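Local coordinates for protein TetR family transcriptional regulator (Clostridium perfringens, PDB 6AZH) that probably represses or otherwise regulates transcription as a DNA-binding TetR-family protein, possibly of fatty acid metabolism genes, at residues E81-L86 with E130-E135; M89-L94 with K176-I181; E124-I129 with L149-L154. All blocks are in the same frame, centred on the assembly; numbering follows the deposited sequence.

All three contacts lie in the helical bundle formed by helices 79-96, 113-138, 147-165 and 174-187 of this all-helical TetR-family chain. Contact 1 joins 79-96 to 113-138, contact 2 joins 79-96 to 174-187, and contact 3 joins 113-138 to 147-165. Centres of contacts 1 and 2 are about 15 Å apart, those of 1 and 3 about 10 Å. Contacts 2 and 3, about 16 Å between centres, touch where Gln-90 OE1 and Tyr-125 OH form a probable hydrogen bond. Along the chain, contact 1 alternates with both others, while contact 3 falls wholly between the segments of contact 2. Residues on helices 147-165 and 174-187 also touch the second subunit, making the bundle core continuous with the dimer interface.

Contact 1: E81-L86 with E130-E135; sequences EKLKKL and ERILKE
Lys-82 opens the contact by reaching from helix 79-96 across to helix 113-138. Its CB lies against Ile-132 CG2 at 3.9 Å, and the extended chain beyond carries the ammonium to Glu-135, whose side chain runs roughly perpendicular to it. The salt bridge between Lys-82 NZ and Glu-135 OE2 is long, 3.6 Å, but two waters close the gap: each accepts from Lys-82 NZ, one donating to OE2 and the other to OE1 of Glu-135. Lys-82 NZ also bonds to the carbonyl oxygen of Glu-73, and Glu-135 has a second cationic partner in Lys-139. One residue on, Leu-83 CD2 rests 3.7 Å from Ile-132 CG2 and 3.8 Å from Leu-133 CD2. Leu-83 and Ile-132 lie alongside one another in opposite senses. The segment axes, 151° apart in direction, give near-antiparallel helix packing within the TetR-type C-terminal bundle, where Ile-72 of helix 50-74 touches both Lys-82 and Ile-132. Aliphatic branches thus make the direct packing. Two waters and Glu-73 O would together occupy the three N-H groups of Lys-82, so its direct approach to Glu-135 is probably mainly electrostatic, with the waters making the hydrogen-bonded link.

Contact 2: M89-L94 with K176-I181; sequences MQFELL and KVIDEI
Phe-91 of helix 79-96 packs against Val-177, Ile-178 and Ile-181 of helix 174-187, within the helical bundle of the TetR-type C-terminal region. The segments are roughly antiparallel, at 148°, with axes 9.9 Å apart at closest approach.

The aromatic-aliphatic packing comes from three directions. Val-177 CG1 lies over one face of the phenyl ring, a loose approach of 4.4 Å to Phe-91 CE1. Ile-181 instead sits at the ring edge, near its plane, with CG2 3.8 Å from Phe-91 CE2 and about equally close to CZ; its side chain stands nearly square to that of Phe-91. Ile-178 comes in obliquely beside the root of the ring, its side chain running in the opposite sense to that of Phe-91. The phenyl group is placed for this by a chi1 of -76°, which sets CG beside the backbone nitrogen and lays the ring along the facing helix, with CE2 and CZ beside Ile-181. Ser-157 and Thr-161 of helix 147-165 also touch Phe-91. Val-177 packs in addition on Leu-149, and Ile-181 on Ser-153, of the second subunit, so this core extends to the dimer interface.

Aliphatic carbons make two further contacts. The stem of Glu-92 runs across Ile-178, with Glu-92 CG 4.1 Å from Ile-178 CD1, while its carboxylate is engaged by Lys-88 in a salt bridge on its own helix. The tightest approach between the segments is made by methylene groups, Phe-91 CB meeting Ile-178 CG1 at 3.6 Å.

Contact 3: E124-I129 with L149-L154; sequences EYIEGI and LLAHSL
Ile-126 lies over one face of the His-152 imidazole, its CD1 methyl making a CH-pi contact 4.0 Å from the ring centroid. The approach is 24° off the ring normal, so the methyl is displaced toward the rim and comes 3.7 Å from His-152 CD2. Ile-126 CG2 meets the other end of the ring, 3.8 Å from both CE1 and ND1 of His-152. His-152 leaves its backbone pointing away from helix 113-138, yet a chi1 of -82° folds the ring back against Ile-126. His-152 ND1 is hydrogen-bonded to the carbonyl oxygen of Ser-148, which helps fix the ring's rotation, whereas NE2 is buried without a partner in the model. Tyr-164 of the second subunit brings its ring against the same imidazole.

Beside the histidine, Ala-151 points its methyl between two isoleucines: CB is 3.8 Å from Ile-126 CG2 and 3.7 Å from Ile-129 CG2. That small side chain suits the close backbones, for the CA atoms of Ile-129 and Ala-151 are 5.7 Å apart. Ile-129 CG2 also reaches Leu-154 CD1 at 3.8 Å. The axes of the two segments make an angle of 111°. Helix 147-165 thus packs on helix 113-138 within its own subunit while His-152 and Leu-149 meet Tyr-164 of the second, consistent with the helical dimer interface of TetR-family regulators.

Contact 1: E81-L86 with E130-E135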
# COMPACT_ATOMS: atom_id res chain seq x y z
N GLU A 81 -17.07 -16.45 10.19
CA GLU A 81 -17.80 -16.31 8.94
C GLU A 81 -17.90 -14.85 8.52
O GLU A 81 -17.90 -14.55 7.32
CB GLU A 81 -19.20 -16.94 9.09
CG GLU A 81 -19.15 -18.46 9.31
CD GLU A 81 -18.39 -19.16 8.19
OE1 GLU A 81 -18.73 -18.90 7.02
OE2 GLU A 81 -17.46 -19.94 8.49
N LYS A 82 -17.95 -13.93 9.49
CA LYS A 82 -17.89 -12.51 9.15
C LYS A 82 -16.57 -12.16 8.49
O LYS A 82 -16.53 -11.33 7.57
CB LYS A 82 -18.11 -11.65 10.39
CG LYS A 82 -19.55 -11.62 10.92
CD LYS A 82 -19.59 -10.99 12.31
CE LYS A 82 -21.01 -10.60 12.70
NZ LYS A 82 -21.05 -9.99 14.06
N LEU A 83 -15.46 -12.77 8.94
CA LEU A 83 -14.16 -12.47 8.32
C LEU A 83 -14.13 -12.97 6.88
O LEU A 83 -13.60 -12.29 5.99
CB LEU A 83 -13.00 -13.08 9.11
CG LEU A 83 -12.74 -12.43 10.47
CD1 LEU A 83 -11.74 -13.27 11.29
CD2 LEU A 83 -12.25 -10.97 10.32
N LYS A 84 -14.68 -14.16 6.62
CA LYS A 84 -14.75 -14.63 5.25
C LYS A 84 -15.56 -13.68 4.38
O LYS A 84 -15.17 -13.38 3.24
CB LYS A 84 -15.33 -16.05 5.21
CG LYS A 84 -14.36 -17.08 5.80
CD LYS A 84 -15.13 -18.37 6.13
CE LYS A 84 -14.27 -19.44 6.78
NZ LYS A 84 -15.11 -20.67 6.87
N LYS A 85 -16.67 -13.15 4.91
CA LYS A 85 -17.48 -12.21 4.16
C LYS A 85 -16.78 -10.86 4.01
O LYS A 85 -16.99 -10.16 3.01
CB LYS A 85 -18.86 -12.04 4.81
CG LYS A 85 -19.78 -13.26 4.58
CD LYS A 85 -21.09 -13.23 5.39
CE LYS A 85 -22.05 -14.31 4.88
NZ LYS A 85 -23.31 -14.38 5.67
N LEU A 86 -15.94 -10.49 4.99
CA LEU A 86 -15.17 -9.26 4.89
C LEU A 86 -14.20 -9.29 3.71
O LEU A 86 -14.12 -8.34 2.93
CB LEU A 86 -14.41 -9.03 6.21
CG LEU A 86 -13.31 -7.96 6.15
CD1 LEU A 86 -13.96 -6.61 6.07
CD2 LEU A 86 -12.41 -8.04 7.39
N GLU A 130 -11.08 -4.47 13.52
CA GLU A 130 -10.64 -4.83 14.87
C GLU A 130 -11.79 -5.37 15.70
O GLU A 130 -11.62 -6.33 16.46
CB GLU A 130 -10.01 -3.63 15.57
CG GLU A 130 -8.76 -3.15 14.86
CD GLU A 130 -8.14 -1.91 15.48
OE1 GLU A 130 -8.58 -1.50 16.58
OE2 GLU A 130 -7.21 -1.36 14.87
N ARG A 131 -12.98 -4.77 15.56
CA ARG A 131 -14.12 -5.24 16.34
C ARG A 131 -14.48 -6.68 16.00
O ARG A 131 -14.78 -7.47 16.90
CB ARG A 131 -15.32 -4.31 16.14
CG ARG A 131 -15.11 -2.92 16.74
CD ARG A 131 -16.40 -2.14 16.80
NE ARG A 131 -16.84 -1.71 15.48
CZ ARG A 131 -16.44 -0.58 14.90
NH1 ARG A 131 -15.60 0.24 15.52
NH2 ARG A 131 -16.89 -0.26 13.70
N ILE A 132 -14.47 -7.04 14.72
CA ILE A 132 -14.77 -8.43 14.35
C ILE A 132 -13.70 -9.36 14.90
O ILE A 132 -14.01 -10.44 15.42
CB ILE A 132 -14.92 -8.57 12.82
CG1 ILE A 132 -16.07 -7.69 12.32
CG2 ILE A 132 -15.15 -10.05 12.42
CD1 ILE A 132 -16.10 -7.55 10.82
N LEU A 133 -12.43 -8.95 14.81
CA LEU A 133 -11.35 -9.80 15.31
C LEU A 133 -11.48 -10.01 16.81
O LEU A 133 -11.27 -11.13 17.31
CB LEU A 133 -9.98 -9.20 14.98
CG LEU A 133 -9.64 -9.16 13.48
CD1 LEU A 133 -8.37 -8.33 13.23
CD2 LEU A 133 -9.50 -10.55 12.89
N LYS A 134 -11.82 -8.96 17.56
CA LYS A 134 -11.97 -9.11 19.01
C LYS A 134 -13.03 -10.14 19.35
O LYS A 134 -12.82 -11.01 20.21
CB LYS A 134 -12.31 -7.76 19.64
CG LYS A 134 -12.36 -7.82 21.16
CD LYS A 134 -12.63 -6.43 21.75
CE LYS A 134 -12.25 -6.40 23.23
NZ LYS A 134 -12.43 -5.04 23.82
N GLU A 135 -14.17 -10.08 18.67
CA GLU A 135 -15.21 -11.08 18.88
C GLU A 135 -14.72 -12.47 18.49
O GLU A 135 -15.01 -13.45 19.19
CB GLU A 135 -16.46 -10.72 18.08
CG GLU A 135 -17.72 -11.42 18.60
CD GLU A 135 -18.92 -11.28 17.68
OE1 GLU A 135 -19.74 -12.22 17.63
OE2 GLU A 135 -19.05 -10.23 17.01
O HOH W 1 -18.72 -8.54 14.76
O HOH W 2 -21.26 -12.29 15.45

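Contact 2: M89-L94 with K176-I181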
# COMPACT_ATOMS: atom_id res chain seq x y z
N MSE A 89 -16.20 -8.99 0.43
CA MSE A 89 -16.73 -7.63 0.28
C MSE A 89 -15.61 -6.64 -0.12
O MSE A 89 -15.81 -5.83 -1.03
CB MSE A 89 -17.40 -7.18 1.59
CG MSE A 89 -17.98 -5.75 1.59
SE MSE A 89 -16.62 -4.36 1.94
CE MSE A 89 -16.54 -4.49 3.89
N GLN A 90 -14.45 -6.72 0.55
CA GLN A 90 -13.41 -5.71 0.33
C GLN A 90 -12.80 -5.83 -1.06
O GLN A 90 -12.55 -4.82 -1.72
CB GLN A 90 -12.29 -5.85 1.37
CG GLN A 90 -12.66 -5.42 2.76
CD GLN A 90 -11.46 -5.27 3.68
OE1 GLN A 90 -11.47 -4.44 4.59
NE2 GLN A 90 -10.42 -6.07 3.45
N PHE A 91 -12.55 -7.06 -1.52
CA PHE A 91 -11.94 -7.23 -2.83
C PHE A 91 -12.92 -6.90 -3.94
O PHE A 91 -12.53 -6.31 -4.96
CB PHE A 91 -11.40 -8.65 -2.98
CG PHE A 91 -10.12 -8.89 -2.23
CD1 PHE A 91 -9.00 -8.13 -2.50
CD2 PHE A 91 -10.05 -9.88 -1.26
CE1 PHE A 91 -7.82 -8.34 -1.82
CE2 PHE A 91 -8.87 -10.11 -0.57
CZ PHE A 91 -7.75 -9.34 -0.85
N GLU A 92 -14.21 -7.21 -3.74
CA GLU A 92 -15.21 -6.80 -4.72
C GLU A 92 -15.31 -5.28 -4.77
O GLU A 92 -15.31 -4.68 -5.86
CB GLU A 92 -16.58 -7.43 -4.41
CG GLU A 92 -16.64 -8.91 -4.79
CD GLU A 92 -17.92 -9.59 -4.37
OE1 GLU A 92 -18.79 -8.93 -3.76
OE2 GLU A 92 -18.06 -10.81 -4.64
N LEU A 93 -15.32 -4.63 -3.60
CA LEU A 93 -15.38 -3.17 -3.56
C LEU A 93 -14.14 -2.55 -4.18
O LEU A 93 -14.23 -1.59 -4.95
CB LEU A 93 -15.56 -2.67 -2.12
CG LEU A 93 -16.36 -1.39 -1.93
CD1 LEU A 93 -17.64 -1.42 -2.77
CD2 LEU A 93 -16.69 -1.17 -0.45
N LEU A 94 -12.96 -3.10 -3.85
CA LEU A 94 -11.72 -2.64 -4.47
C LEU A 94 -11.78 -2.75 -5.98
O LEU A 94 -11.43 -1.82 -6.70
CB LEU A 94 -10.55 -3.45 -3.92
CG LEU A 94 -9.22 -3.24 -4.63
CD1 LEU A 94 -8.81 -1.80 -4.46
CD2 LEU A 94 -8.18 -4.17 -4.03
N LYS A 176 -10.84 -15.55 -7.96
CA LYS A 176 -9.69 -16.38 -7.61
C LYS A 176 -8.85 -15.72 -6.53
O LYS A 176 -8.32 -16.40 -5.65
CB LYS A 176 -8.84 -16.65 -8.86
CG LYS A 176 -9.45 -17.68 -9.79
CD LYS A 176 -8.57 -17.94 -11.01
CE LYS A 176 -9.19 -18.99 -11.94
NZ LYS A 176 -8.65 -18.87 -13.32
N VAL A 177 -8.73 -14.39 -6.57
CA VAL A 177 -7.94 -13.69 -5.56
C VAL A 177 -8.61 -13.77 -4.20
O VAL A 177 -7.94 -14.01 -3.19
CB VAL A 177 -7.70 -12.23 -5.98
CG1 VAL A 177 -7.11 -11.46 -4.83
CG2 VAL A 177 -6.77 -12.19 -7.18
N ILE A 178 -9.93 -13.59 -4.16
CA ILE A 178 -10.66 -13.75 -2.90
C ILE A 178 -10.41 -15.13 -2.31
O ILE A 178 -10.08 -15.27 -1.13
CB ILE A 178 -12.16 -13.50 -3.10
CG1 ILE A 178 -12.43 -12.03 -3.36
CG2 ILE A 178 -12.96 -13.92 -1.88
CD1 ILE A 178 -13.84 -11.76 -3.91
N ASP A 179 -10.55 -16.17 -3.13
CA ASP A 179 -10.39 -17.52 -2.62
C ASP A 179 -8.98 -17.77 -2.11
O ASP A 179 -8.79 -18.37 -1.05
CB ASP A 179 -10.76 -18.55 -3.69
CG ASP A 179 -12.26 -18.61 -3.95
OD1 ASP A 179 -13.04 -18.05 -3.14
OD2 ASP A 179 -12.66 -19.21 -4.96
N GLU A 180 -7.97 -17.30 -2.86
CA GLU A 180 -6.58 -17.56 -2.48
C GLU A 180 -6.22 -16.79 -1.22
O GLU A 180 -5.58 -17.34 -0.31
CB GLU A 180 -5.62 -17.18 -3.61
CG GLU A 180 -5.63 -18.10 -4.82
CD GLU A 180 -4.34 -18.89 -5.01
OE1 GLU A 180 -3.45 -18.83 -4.13
OE2 GLU A 180 -4.22 -19.59 -6.04
N ILE A 181 -6.59 -15.51 -1.15
CA ILE A 181 -6.20 -14.69 -0.01
C ILE A 181 -6.90 -15.15 1.25
O ILE A 181 -6.33 -15.12 2.35
CB ILE A 181 -6.49 -13.20 -0.30
CG1 ILE A 181 -5.61 -12.70 -1.46
CG2 ILE A 181 -6.26 -12.37 0.95
CD1 ILE A 181 -4.25 -12.25 -1.05

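Contact 3: E124-I129 with L149-L154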
# COMPACT_ATOMS: atom_id res chain seq x y z
N GLU A 124 -10.74 4.76 11.15
CA GLU A 124 -12.14 4.49 11.48
C GLU A 124 -12.63 3.21 10.81
O GLU A 124 -13.31 2.39 11.44
CB GLU A 124 -13.01 5.67 11.06
CG GLU A 124 -12.88 6.89 11.97
CD GLU A 124 -13.60 8.11 11.40
OE1 GLU A 124 -14.39 7.97 10.45
OE2 GLU A 124 -13.36 9.23 11.92
N TYR A 125 -12.32 3.03 9.52
CA TYR A 125 -12.69 1.79 8.85
C TYR A 125 -12.00 0.59 9.48
O TYR A 125 -12.64 -0.44 9.74
CB TYR A 125 -12.37 1.88 7.35
CG TYR A 125 -12.67 0.60 6.61
CD1 TYR A 125 -13.95 0.32 6.15
CD2 TYR A 125 -11.67 -0.34 6.36
CE1 TYR A 125 -14.22 -0.84 5.47
CE2 TYR A 125 -11.94 -1.51 5.69
CZ TYR A 125 -13.23 -1.75 5.25
OH TYR A 125 -13.51 -2.92 4.57
N ILE A 126 -10.69 0.69 9.73
CA ILE A 126 -9.94 -0.45 10.26
C ILE A 126 -10.43 -0.84 11.65
O ILE A 126 -10.37 -2.01 12.04
CB ILE A 126 -8.43 -0.13 10.23
CG1 ILE A 126 -7.94 -0.05 8.78
CG2 ILE A 126 -7.60 -1.18 11.00
CD1 ILE A 126 -6.54 0.45 8.64
N GLU A 127 -10.97 0.12 12.42
CA GLU A 127 -11.50 -0.21 13.74
C GLU A 127 -12.68 -1.17 13.65
O GLU A 127 -12.91 -1.96 14.57
CB GLU A 127 -11.92 1.06 14.48
CG GLU A 127 -10.74 1.79 15.09
CD GLU A 127 -11.07 3.23 15.45
OE1 GLU A 127 -12.23 3.66 15.24
OE2 GLU A 127 -10.15 3.93 15.93
N GLY A 128 -13.45 -1.12 12.56
CA GLY A 128 -14.49 -2.12 12.37
C GLY A 128 -13.92 -3.52 12.23
O GLY A 128 -14.46 -4.48 12.79
N ILE A 129 -12.82 -3.66 11.47
CA ILE A 129 -12.13 -4.94 11.37
C ILE A 129 -11.64 -5.39 12.74
O ILE A 129 -11.77 -6.57 13.10
CB ILE A 129 -10.95 -4.85 10.37
CG1 ILE A 129 -11.45 -4.52 8.95
CG2 ILE A 129 -10.13 -6.17 10.36
CD1 ILE A 129 -10.32 -4.14 7.96
N LEU A 149 -2.44 -4.77 14.93
CA LEU A 149 -1.48 -5.19 13.91
C LEU A 149 -2.16 -6.08 12.88
O LEU A 149 -1.98 -5.89 11.67
CB LEU A 149 -0.31 -5.92 14.57
CG LEU A 149 0.84 -6.35 13.66
CD1 LEU A 149 1.41 -5.13 12.95
CD2 LEU A 149 1.94 -7.06 14.43
N LEU A 150 -2.94 -7.07 13.33
CA LEU A 150 -3.63 -7.96 12.40
C LEU A 150 -4.63 -7.19 11.54
O LEU A 150 -4.66 -7.36 10.31
CB LEU A 150 -4.34 -9.08 13.16
CG LEU A 150 -5.10 -10.07 12.29
CD1 LEU A 150 -4.18 -10.66 11.21
CD2 LEU A 150 -5.68 -11.19 13.15
N ALA A 151 -5.45 -6.33 12.15
CA ALA A 151 -6.44 -5.60 11.38
C ALA A 151 -5.79 -4.76 10.29
O ALA A 151 -6.32 -4.65 9.18
CB ALA A 151 -7.29 -4.71 12.29
N HIS A 152 -4.63 -4.16 10.59
CA HIS A 152 -3.95 -3.40 9.54
C HIS A 152 -3.42 -4.31 8.45
O HIS A 152 -3.39 -3.92 7.28
CB HIS A 152 -2.82 -2.56 10.13
CG HIS A 152 -3.29 -1.28 10.73
ND1 HIS A 152 -3.95 -1.23 11.94
CD2 HIS A 152 -3.23 -0.01 10.27
CE1 HIS A 152 -4.25 0.03 12.21
NE2 HIS A 152 -3.83 0.79 11.22
N SER A 153 -3.01 -5.53 8.80
CA SER A 153 -2.60 -6.51 7.80
C SER A 153 -3.77 -6.91 6.92
O SER A 153 -3.59 -7.15 5.72
CB SER A 153 -2.00 -7.75 8.48
OG SER A 153 -0.71 -7.46 8.96
N LEU A 154 -4.97 -7.03 7.50
CA LEU A 154 -6.13 -7.41 6.70
C LEU A 154 -6.52 -6.29 5.75
O LEU A 154 -6.87 -6.54 4.59
CB LEU A 154 -7.31 -7.77 7.59
CG LEU A 154 -7.09 -8.92 8.57
CD1 LEU A 154 -8.43 -9.35 9.13
CD2 LEU A 154 -6.38 -10.06 7.86